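Local coordinates for xylose isomerase domain protein (Alicyclobacillus acidocaldarius subsp. acidocaldarius, PDB 3U0H) that probably acts as an isomerase, perhaps on a sugar, and is built as a xylose isomerase-like TIM barrel, at residues R26-R31 with T260-A265; P77-E82 with L120-R125. All blocks are in the same frame, centred on the assembly; numbering follows the deposited sequence. Where two conformers were deposited one is given.

Contact 1: residues R26-R31 with T260-A265; sequences RETGYR and TGESRA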
ATOM      1  N   ARG A  26     -10.700 -41.362   0.400  1.00 29.75           N
ATOM      2  CA  ARG A  26     -10.671 -42.012   1.721  1.00 33.40           C
ATOM      3  C   ARG A  26     -10.232 -43.462   1.561  1.00 33.78           C
ATOM      4  O   ARG A  26      -9.340 -43.927   2.267  1.00 32.13           O
ATOM      5  CB  ARG A  26     -12.081 -42.019   2.384  1.00 38.89           C
ATOM      6  CG  ARG A  26     -12.143 -42.447   3.874  1.00 42.24           C
ATOM      7  CD  ARG A  26     -13.317 -43.385   4.285  1.00 52.09           C
ATOM      8  NE  ARG A  26     -14.706 -42.844   4.203  1.00 58.13           N
ATOM      9  CZ  ARG A  26     -15.604 -43.088   3.219  1.00 58.59           C
ATOM     10  NH1 ARG A  26     -15.306 -43.871   2.179  1.00 57.96           N
ATOM     11  NH2 ARG A  26     -16.822 -42.530   3.258  1.00 58.14           N
ATOM     12  N   GLU A  27     -10.891 -44.165   0.635  1.00 31.96           N
ATOM     13  CA  GLU A  27     -10.694 -45.598   0.454  1.00 33.53           C
ATOM     14  C   GLU A  27      -9.267 -45.891   0.065  1.00 28.78           C
ATOM     15  O   GLU A  27      -8.740 -46.904   0.483  1.00 25.38           O
ATOM     16  CB  GLU A  27     -11.659 -46.201  -0.582  1.00 36.62           C
ATOM     17  CG  GLU A  27     -11.461 -47.687  -0.865  1.00 43.33           C
ATOM     18  CD  GLU A  27     -11.646 -48.579   0.366  1.00 50.92           C
ATOM     19  OE1 GLU A  27     -12.669 -48.398   1.066  1.00 60.70           O
ATOM     20  OE2 GLU A  27     -10.781 -49.460   0.642  1.00 52.25           O
ATOM     21  N   THR A  28      -8.632 -45.015  -0.717  1.00 24.35           N
ATOM     22  CA  THR A  28      -7.260 -45.290  -1.147  1.00 22.87           C
ATOM     23  C   THR A  28      -6.219 -44.679  -0.176  1.00 24.06           C
ATOM     24  O   THR A  28      -5.028 -44.649  -0.501  1.00 23.38           O
ATOM     25  CB  THR A  28      -6.986 -44.903  -2.636  1.00 22.70           C
ATOM     26  OG1 THR A  28      -7.407 -43.562  -2.883  1.00 20.73           O
ATOM     27  CG2 THR A  28      -7.688 -45.867  -3.646  1.00 19.94           C
ATOM     28  N   GLY A  29      -6.665 -44.234   1.015  1.00 23.12           N
ATOM     29  CA  GLY A  29      -5.779 -43.821   2.076  1.00 23.60           C
ATOM     30  C   GLY A  29      -5.223 -42.390   1.954  1.00 26.78           C
ATOM     31  O   GLY A  29      -4.219 -42.086   2.606  1.00 26.95           O
ATOM     32  N   TYR A  30      -5.817 -41.521   1.118  1.00 23.96           N
ATOM     33  CA  TYR A  30      -5.386 -40.113   1.098  1.00 23.54           C
ATOM     34  C   TYR A  30      -6.081 -39.302   2.192  1.00 27.90           C
ATOM     35  O   TYR A  30      -7.169 -39.674   2.667  1.00 31.40           O
ATOM     36  CB  TYR A  30      -5.722 -39.436  -0.211  1.00 21.08           C
ATOM     37  CG  TYR A  30      -4.957 -39.879  -1.410  1.00 19.81           C
ATOM     38  CD1 TYR A  30      -5.336 -40.993  -2.113  1.00 20.43           C
ATOM     39  CD2 TYR A  30      -3.921 -39.153  -1.897  1.00 20.61           C
ATOM     40  CE1 TYR A  30      -4.661 -41.405  -3.235  1.00 20.40           C
ATOM     41  CE2 TYR A  30      -3.242 -39.551  -3.045  1.00 21.03           C
ATOM     42  CZ  TYR A  30      -3.623 -40.691  -3.713  1.00 20.01           C
ATOM     43  OH  TYR A  30      -2.962 -41.142  -4.857  1.00 19.90           O
ATOM     44  N   ARG A  31      -5.450 -38.192   2.576  1.00 31.63           N
ATOM     45  CA  ARG A  31      -6.047 -37.162   3.457  1.00 34.35           C
ATOM     46  C   ARG A  31      -6.250 -35.858   2.638  1.00 30.43           C
ATOM     47  O   ARG A  31      -7.308 -35.240   2.664  1.00 28.86           O
ATOM     48  CB  ARG A  31      -5.126 -36.962   4.676  1.00 37.70           C
ATOM     49  CG  ARG A  31      -5.348 -35.721   5.523  1.00 42.36           C
ATOM     50  CD  ARG A  31      -4.227 -35.576   6.573  1.00 50.60           C
ATOM     51  NE  ARG A  31      -4.030 -34.181   6.996  1.00 57.40           N
ATOM     52  CZ  ARG A  31      -3.034 -33.725   7.759  1.00 62.32           C
ATOM     53  NH1 ARG A  31      -2.087 -34.547   8.212  1.00 68.41           N
ATOM     54  NH2 ARG A  31      -2.993 -32.429   8.075  1.00 62.49           N
ATOM     55  N   THR A 260      -7.588 -49.143 -13.420  1.00 37.16           N
ATOM     56  CA  THR A 260      -8.839 -48.569 -12.843  1.00 33.34           C
ATOM     57  C   THR A 260      -8.562 -47.272 -12.032  1.00 34.85           C
ATOM     58  O   THR A 260      -7.421 -47.012 -11.653  1.00 34.27           O
ATOM     59  CB  THR A 260      -9.517 -49.584 -11.895  1.00 32.82           C
ATOM     60  OG1 THR A 260      -8.867 -49.575 -10.608  1.00 30.93           O
ATOM     61  CG2 THR A 260      -9.507 -51.022 -12.504  1.00 29.94           C
ATOM     62  N   GLY A 261      -9.579 -46.463 -11.741  1.00 34.75           N
ATOM     63  CA  GLY A 261      -9.364 -45.284 -10.900  1.00 33.75           C
ATOM     64  C   GLY A 261      -8.711 -45.647  -9.552  1.00 34.49           C
ATOM     65  O   GLY A 261      -7.789 -44.931  -9.052  1.00 29.33           O
ATOM     66  N   GLU A 262      -9.182 -46.762  -8.972  1.00 33.84           N
ATOM     67  CA  GLU A 262      -8.768 -47.199  -7.644  1.00 33.73           C
ATOM     68  C   GLU A 262      -7.331 -47.682  -7.648  1.00 31.58           C
ATOM     69  O   GLU A 262      -6.548 -47.275  -6.815  1.00 30.71           O
ATOM     70  CB  GLU A 262      -9.673 -48.299  -7.060  1.00 37.71           C
ATOM     71  CG  GLU A 262      -9.253 -48.668  -5.625  1.00 42.21           C
ATOM     72  CD  GLU A 262     -10.087 -49.756  -4.941  1.00 47.54           C
ATOM     73  OE1 GLU A 262      -9.477 -50.654  -4.314  1.00 48.99           O
ATOM     74  OE2 GLU A 262     -11.340 -49.714  -4.989  1.00 50.65           O
ATOM     75  N   SER A 263      -6.976 -48.576  -8.551  1.00 31.28           N
ATOM     76  CA  SER A 263      -5.605 -49.070  -8.539  1.00 30.40           C
ATOM     77  C   SER A 263      -4.655 -47.896  -8.811  1.00 29.05           C
ATOM     78  O   SER A 263      -3.575 -47.851  -8.283  1.00 28.90           O
ATOM     79  CB  SER A 263      -5.405 -50.233  -9.532  1.00 28.87           C
ATOM     80  OG  SER A 263      -5.498 -49.778 -10.880  1.00 30.26           O
ATOM     81  N   ARG A 264      -5.054 -46.931  -9.630  1.00 31.07           N
ATOM     82  CA  ARG A 264      -4.171 -45.772  -9.921  1.00 30.21           C
ATOM     83  C   ARG A 264      -3.939 -44.902  -8.703  1.00 27.36           C
ATOM     84  O   ARG A 264      -2.801 -44.550  -8.372  1.00 26.51           O
ATOM     85  CB  ARG A 264      -4.722 -44.902 -11.049  1.00 30.90           C
ATOM     86  CG  ARG A 264      -4.465 -45.488 -12.422  1.00 31.09           C
ATOM     87  CD  ARG A 264      -4.787 -44.516 -13.543  1.00 30.24           C
ATOM     88  NE  ARG A 264      -6.161 -43.964 -13.519  1.00 32.15           N
ATOM     89  CZ  ARG A 264      -7.226 -44.451 -14.173  1.00 35.05           C
ATOM     90  NH1 ARG A 264      -7.146 -45.583 -14.878  1.00 38.57           N
ATOM     91  NH2 ARG A 264      -8.404 -43.832 -14.090  1.00 36.09           N
ATOM     92  N   ALA A 265      -5.029 -44.564  -8.035  1.00 25.83           N
ATOM     93  CA  ALA A 265      -4.960 -43.795  -6.823  1.00 24.18           C
ATOM     94  C   ALA A 265      -4.008 -44.439  -5.807  1.00 24.39           C
ATOM     95  O   ALA A 265      -3.101 -43.766  -5.316  1.00 24.58           O
ATOM     96  CB  ALA A 265      -6.364 -43.610  -6.247  1.00 24.30           C
TER

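Contact 2: residues P77-E82 with L120-R125; sequences PVFLRE and LARRIR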
ATOM      1  N   PRO A  77     -16.028  -5.542 -16.598  1.00 26.32           N
ATOM      2  CA  PRO A  77     -17.185  -5.634 -15.699  1.00 24.54           C
ATOM      3  C   PRO A  77     -17.394  -7.071 -15.172  1.00 24.21           C
ATOM      4  O   PRO A  77     -17.794  -7.231 -14.039  1.00 23.26           O
ATOM      5  CB  PRO A  77     -18.359  -5.210 -16.583  1.00 24.83           C
ATOM      6  CG  PRO A  77     -17.747  -4.551 -17.794  1.00 25.98           C
ATOM      7  CD  PRO A  77     -16.462  -5.281 -17.989  1.00 24.65           C
ATOM      8  N   VAL A  78     -17.123  -8.091 -15.976  1.00 21.48           N
ATOM      9  CA  VAL A  78     -17.320  -9.477 -15.515  1.00 21.69           C
ATOM     10  C   VAL A  78     -16.212  -9.828 -14.532  1.00 25.47           C
ATOM     11  O   VAL A  78     -16.466 -10.436 -13.484  1.00 29.54           O
ATOM     12  CB  VAL A  78     -17.377 -10.468 -16.707  1.00 21.60           C
ATOM     13  CG1 VAL A  78     -17.452 -11.928 -16.236  1.00 20.83           C
ATOM     14  CG2 VAL A  78     -18.531 -10.109 -17.678  1.00 17.80           C
ATOM     15  N   PHE A  79     -14.980  -9.419 -14.859  1.00 25.64           N
ATOM     16  CA  PHE A  79     -13.856  -9.653 -13.988  1.00 25.60           C
ATOM     17  C   PHE A  79     -14.095  -9.013 -12.620  1.00 24.80           C
ATOM     18  O   PHE A  79     -13.941  -9.667 -11.591  1.00 25.61           O
ATOM     19  CB  PHE A  79     -12.503  -9.155 -14.579  1.00 23.89           C
ATOM     20  CG  PHE A  79     -11.409  -9.122 -13.567  1.00 21.61           C
ATOM     21  CD1 PHE A  79     -10.889 -10.296 -13.090  1.00 23.08           C
ATOM     22  CD2 PHE A  79     -10.986  -7.930 -13.013  1.00 22.53           C
ATOM     23  CE1 PHE A  79      -9.926 -10.303 -12.108  1.00 23.97           C
ATOM     24  CE2 PHE A  79     -10.007  -7.922 -12.043  1.00 24.15           C
ATOM     25  CZ  PHE A  79      -9.465  -9.128 -11.597  1.00 24.45           C
ATOM     26  N   LEU A  80     -14.441  -7.742 -12.603  1.00 23.96           N
ATOM     27  CA  LEU A  80     -14.680  -7.087 -11.314  1.00 26.44           C
ATOM     28  C   LEU A  80     -15.763  -7.775 -10.489  1.00 25.52           C
ATOM     29  O   LEU A  80     -15.668  -7.863  -9.242  1.00 26.31           O
ATOM     30  CB  LEU A  80     -14.997  -5.603 -11.459  1.00 24.99           C
ATOM     31  CG  LEU A  80     -13.791  -4.758 -11.935  1.00 26.40           C
ATOM     32  CD1 LEU A  80     -14.185  -3.302 -12.285  1.00 25.88           C
ATOM     33  CD2 LEU A  80     -12.584  -4.811 -10.972  1.00 23.41           C
ATOM     34  N   ARG A  81     -16.764  -8.276 -11.161  1.00 25.24           N
ATOM     35  CA  ARG A  81     -17.879  -8.946 -10.527  0.50 26.57           C
ATOM     36  C   ARG A  81     -17.388 -10.240  -9.891  1.00 26.19           C
ATOM     37  O   ARG A  81     -17.635 -10.538  -8.745  1.00 26.88           O
ATOM     38  CB  ARG A  81     -18.950  -9.205 -11.603  0.50 28.14           C
ATOM     39  CG  ARG A  81     -20.260  -9.844 -11.135  0.50 29.55           C
ATOM     40  CD  ARG A  81     -21.251  -9.982 -12.300  0.50 29.05           C
ATOM     41  NE  ARG A  81     -21.274  -8.771 -13.130  0.50 30.50           N
ATOM     42  CZ  ARG A  81     -21.284  -8.770 -14.466  0.50 29.70           C
ATOM     43  NH1 ARG A  81     -21.281  -9.917 -15.166  0.50 27.47           N
ATOM     44  NH2 ARG A  81     -21.269  -7.614 -15.097  0.50 29.81           N
ATOM     45  N   GLU A  82     -16.661 -11.019 -10.676  1.00 25.32           N
ATOM     46  CA  GLU A  82     -16.133 -12.287 -10.162  1.00 24.40           C
ATOM     47  C   GLU A  82     -15.095 -12.062  -9.050  1.00 24.06           C
ATOM     48  O   GLU A  82     -14.975 -12.896  -8.105  1.00 21.73           O
ATOM     49  CB  GLU A  82     -15.567 -13.120 -11.303  1.00 27.60           C
ATOM     50  CG  GLU A  82     -16.624 -13.515 -12.342  1.00 26.60           C
ATOM     51  CD  GLU A  82     -17.716 -14.347 -11.703  1.00 30.87           C
ATOM     52  OE1 GLU A  82     -17.369 -15.274 -10.936  1.00 31.09           O
ATOM     53  OE2 GLU A  82     -18.924 -14.041 -11.919  1.00 32.96           O
ATOM     54  N   LEU A 120      -2.818  -8.100 -17.004  1.00 17.78           N
ATOM     55  CA  LEU A 120      -2.741  -9.324 -16.239  1.00 20.35           C
ATOM     56  C   LEU A 120      -2.009  -9.081 -14.852  1.00 20.18           C
ATOM     57  O   LEU A 120      -2.447  -9.578 -13.818  1.00 19.03           O
ATOM     58  CB  LEU A 120      -2.118 -10.444 -17.081  1.00 18.68           C
ATOM     59  CG  LEU A 120      -2.031 -11.793 -16.386  1.00 18.85           C
ATOM     60  CD1 LEU A 120      -3.404 -12.373 -16.219  1.00 18.66           C
ATOM     61  CD2 LEU A 120      -1.114 -12.759 -17.145  1.00 19.15           C
ATOM     62  N   ALA A 121      -0.937  -8.287 -14.848  1.00 20.87           N
ATOM     63  CA  ALA A 121      -0.205  -7.926 -13.601  1.00 20.45           C
ATOM     64  C   ALA A 121      -1.180  -7.283 -12.633  1.00 19.87           C
ATOM     65  O   ALA A 121      -1.242  -7.641 -11.443  1.00 21.02           O
ATOM     66  CB  ALA A 121       0.967  -6.967 -13.859  1.00 18.04           C
ATOM     67  N   ARG A 122      -1.979  -6.368 -13.132  1.00 19.90           N
ATOM     68  CA  ARG A 122      -2.860  -5.598 -12.247  1.00 20.81           C
ATOM     69  C   ARG A 122      -4.002  -6.439 -11.665  1.00 21.16           C
ATOM     70  O   ARG A 122      -4.424  -6.237 -10.551  1.00 23.88           O
ATOM     71  CB  ARG A 122      -3.392  -4.361 -12.969  1.00 20.03           C
ATOM     72  CG  ARG A 122      -4.363  -3.516 -12.140  1.00 20.52           C
ATOM     73  CD  ARG A 122      -5.821  -3.892 -12.371  1.00 22.12           C
ATOM     74  NE  ARG A 122      -6.289  -3.844 -13.770  1.00 21.87           N
ATOM     75  CZ  ARG A 122      -7.516  -4.198 -14.181  1.00 23.93           C
ATOM     76  NH1 ARG A 122      -8.429  -4.688 -13.338  1.00 23.80           N
ATOM     77  NH2 ARG A 122      -7.836  -4.056 -15.462  1.00 25.37           N
ATOM     78  N   ARG A 123      -4.528  -7.368 -12.436  1.00 21.92           N
ATOM     79  CA  ARG A 123      -5.674  -8.186 -11.990  1.00 20.33           C
ATOM     80  C   ARG A 123      -5.269  -9.273 -10.983  1.00 19.68           C
ATOM     81  O   ARG A 123      -6.036  -9.637 -10.102  1.00 19.61           O
ATOM     82  CB  ARG A 123      -6.340  -8.843 -13.211  1.00 20.87           C
ATOM     83  CG  ARG A 123      -7.133  -7.888 -14.075  1.00 22.02           C
ATOM     84  CD  ARG A 123      -7.809  -8.587 -15.239  1.00 21.03           C
ATOM     85  NE  ARG A 123      -8.745  -7.739 -15.949  1.00 20.32           N
ATOM     86  CZ  ARG A 123      -9.610  -8.184 -16.872  1.00 21.14           C
ATOM     87  NH1 ARG A 123      -9.680  -9.507 -17.183  1.00 21.50           N
ATOM     88  NH2 ARG A 123     -10.416  -7.327 -17.487  1.00 19.52           N
ATOM     89  N   ILE A 124      -4.083  -9.812 -11.174  1.00 18.30           N
ATOM     90  CA  ILE A 124      -3.490 -10.784 -10.264  1.00 18.23           C
ATOM     91  C   ILE A 124      -3.194 -10.114  -8.941  1.00 18.24           C
ATOM     92  O   ILE A 124      -3.395 -10.715  -7.889  1.00 19.56           O
ATOM     93  CB  ILE A 124      -2.196 -11.426 -10.853  1.00 18.11           C
ATOM     94  CG1 ILE A 124      -2.567 -12.310 -12.081  1.00 18.03           C
ATOM     95  CG2 ILE A 124      -1.496 -12.289  -9.799  1.00 16.47           C
ATOM     96  CD1 ILE A 124      -1.428 -13.034 -12.798  1.00 15.54           C
ATOM     97  N   ARG A 125      -2.742  -8.861  -9.000  1.00 18.69           N
ATOM     98  CA  ARG A 125      -2.492  -8.030  -7.822  1.00 16.68           C
ATOM     99  C   ARG A 125      -3.810  -7.854  -7.060  1.00 17.25           C
ATOM    100  O   ARG A 125      -3.869  -8.019  -5.826  1.00 17.46           O
ATOM    101  CB  ARG A 125      -1.926  -6.669  -8.256  1.00 16.10           C
ATOM    102  CG  ARG A 125      -1.714  -5.681  -7.138  1.00 17.50           C
ATOM    103  CD  ARG A 125      -1.459  -4.253  -7.705  1.00 18.74           C
ATOM    104  NE  ARG A 125      -0.439  -4.312  -8.732  1.00 20.32           N
ATOM    105  CZ  ARG A 125      -0.300  -3.550  -9.825  1.00 20.38           C
ATOM    106  NH1 ARG A 125      -1.102  -2.551 -10.098  1.00 17.32           N
ATOM    107  NH2 ARG A 125       0.721  -3.844 -10.657  1.00 20.85           N
TER

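Contact 1: residues R26-R31 with T260-A265
The hydroxyl of Tyr30 donates a hydrogen bond to the main-chain carbonyl of Ala265, with OH and O 2.7 Å apart. The oxygen lies at the edge of the tyrosine ring, near its plane. The donor meets the carbonyl at a C=O...OH angle of 130° and is tilted 22° from the carbonyl plane. The ring also reaches the alanine methyl, Tyr30 CE1 to Ala265 CB at 4.1 Å. A phenylalanine here would probably leave the Ala265 carbonyl without its hydroxyl donor and the ring edge without its anchor to helix 261-280.

Thr28 meets the same methyl with both its branches. OG1 is 3.5 Å from Ala265 CB, and CG2 is 3.7 Å from it. Chi1 of 51° places OG1 between the backbone N and the carbonyl carbon, where it also hydrogen-bonds to Leu24 O. The other branch extends to the aliphatic part of Glu262, with Thr28 CG2 3.8 Å from Glu262 CG. The carboxylate of Glu262 is engaged in a salt bridge with Arg266.

Both helix ends are capped. Gly29, with positive phi, is the C-prime residue of a Schellman motif that closes helix 18-27. Thr260 and Ser263 form a capping box at the start of helix 261-280, where Ser263 N donates to Thr260 OG1 at 3.0 Å. The contact joins the end of the first barrel helix to the start of the last. Tyr30 and Ala265 also pack on Leu8 of strand 5-8, and the chain from Tyr30 leads into strand 32-33.

Contact 2: residues P77-E82 with L120-R125
Arg122 touches Phe79 with one end of its guanidinium, NH1 lying 3.8 Å from Phe79 CE2. The two planes are steeply inclined, 71° apart, and the approach is oblique. The same NH1 forms a salt bridge with Glu76, while NE pairs with Glu167 of the third subunit.

Arg123 carries most of the contact. Its chain runs across one face of the Phe79 ring, CG coming within 3.5 Å of Phe79 CE2. Next along, CD sits over the ring centre in a CH-pi contact, 3.8 Å from the Phe79 centroid. The guanidinium then lies flat on the phenylalanine in a cation-pi stack, centres 4.5 Å apart and planes at 5°. It is offset, so that Phe79 CB lies under its middle. The extended chain from CG to NE (chi2 -178°) makes this long overlap possible. Glu76 forms a salt bridge with NH2, and Asp74 O accepts from NH1; together they would fix the turn of the group.

The stack joins two outer helices of the TIM barrel: helix 76-84, which follows strand 62-67, and helix 113-131, between the barrel strands 100-104 and 137-141. Phe79 also packs on Leu70, and away from Phe79 Ile124 packs against helix 159-169.

In the fold
Both contacts are largely buried, yet they lie on opposite sides of the chain's centre, about 37 Å apart between centres. They share no helix. Contact 1 brings the first and last helices of the chain together, near where the barrel closes, pairing helix 18-27 and the turn after it with helix 261-280. Contact 2 joins helices that are much closer in sequence, and lies within the span that contact 1 brackets. Their chemistry differs accordingly. Where helix termini meet, a hydroxyl reaches a main-chain carbonyl and small side chains pack closely. Between the sides of two helices, an aromatic ring meets arginines. Contact 2 also adjoins the third subunit.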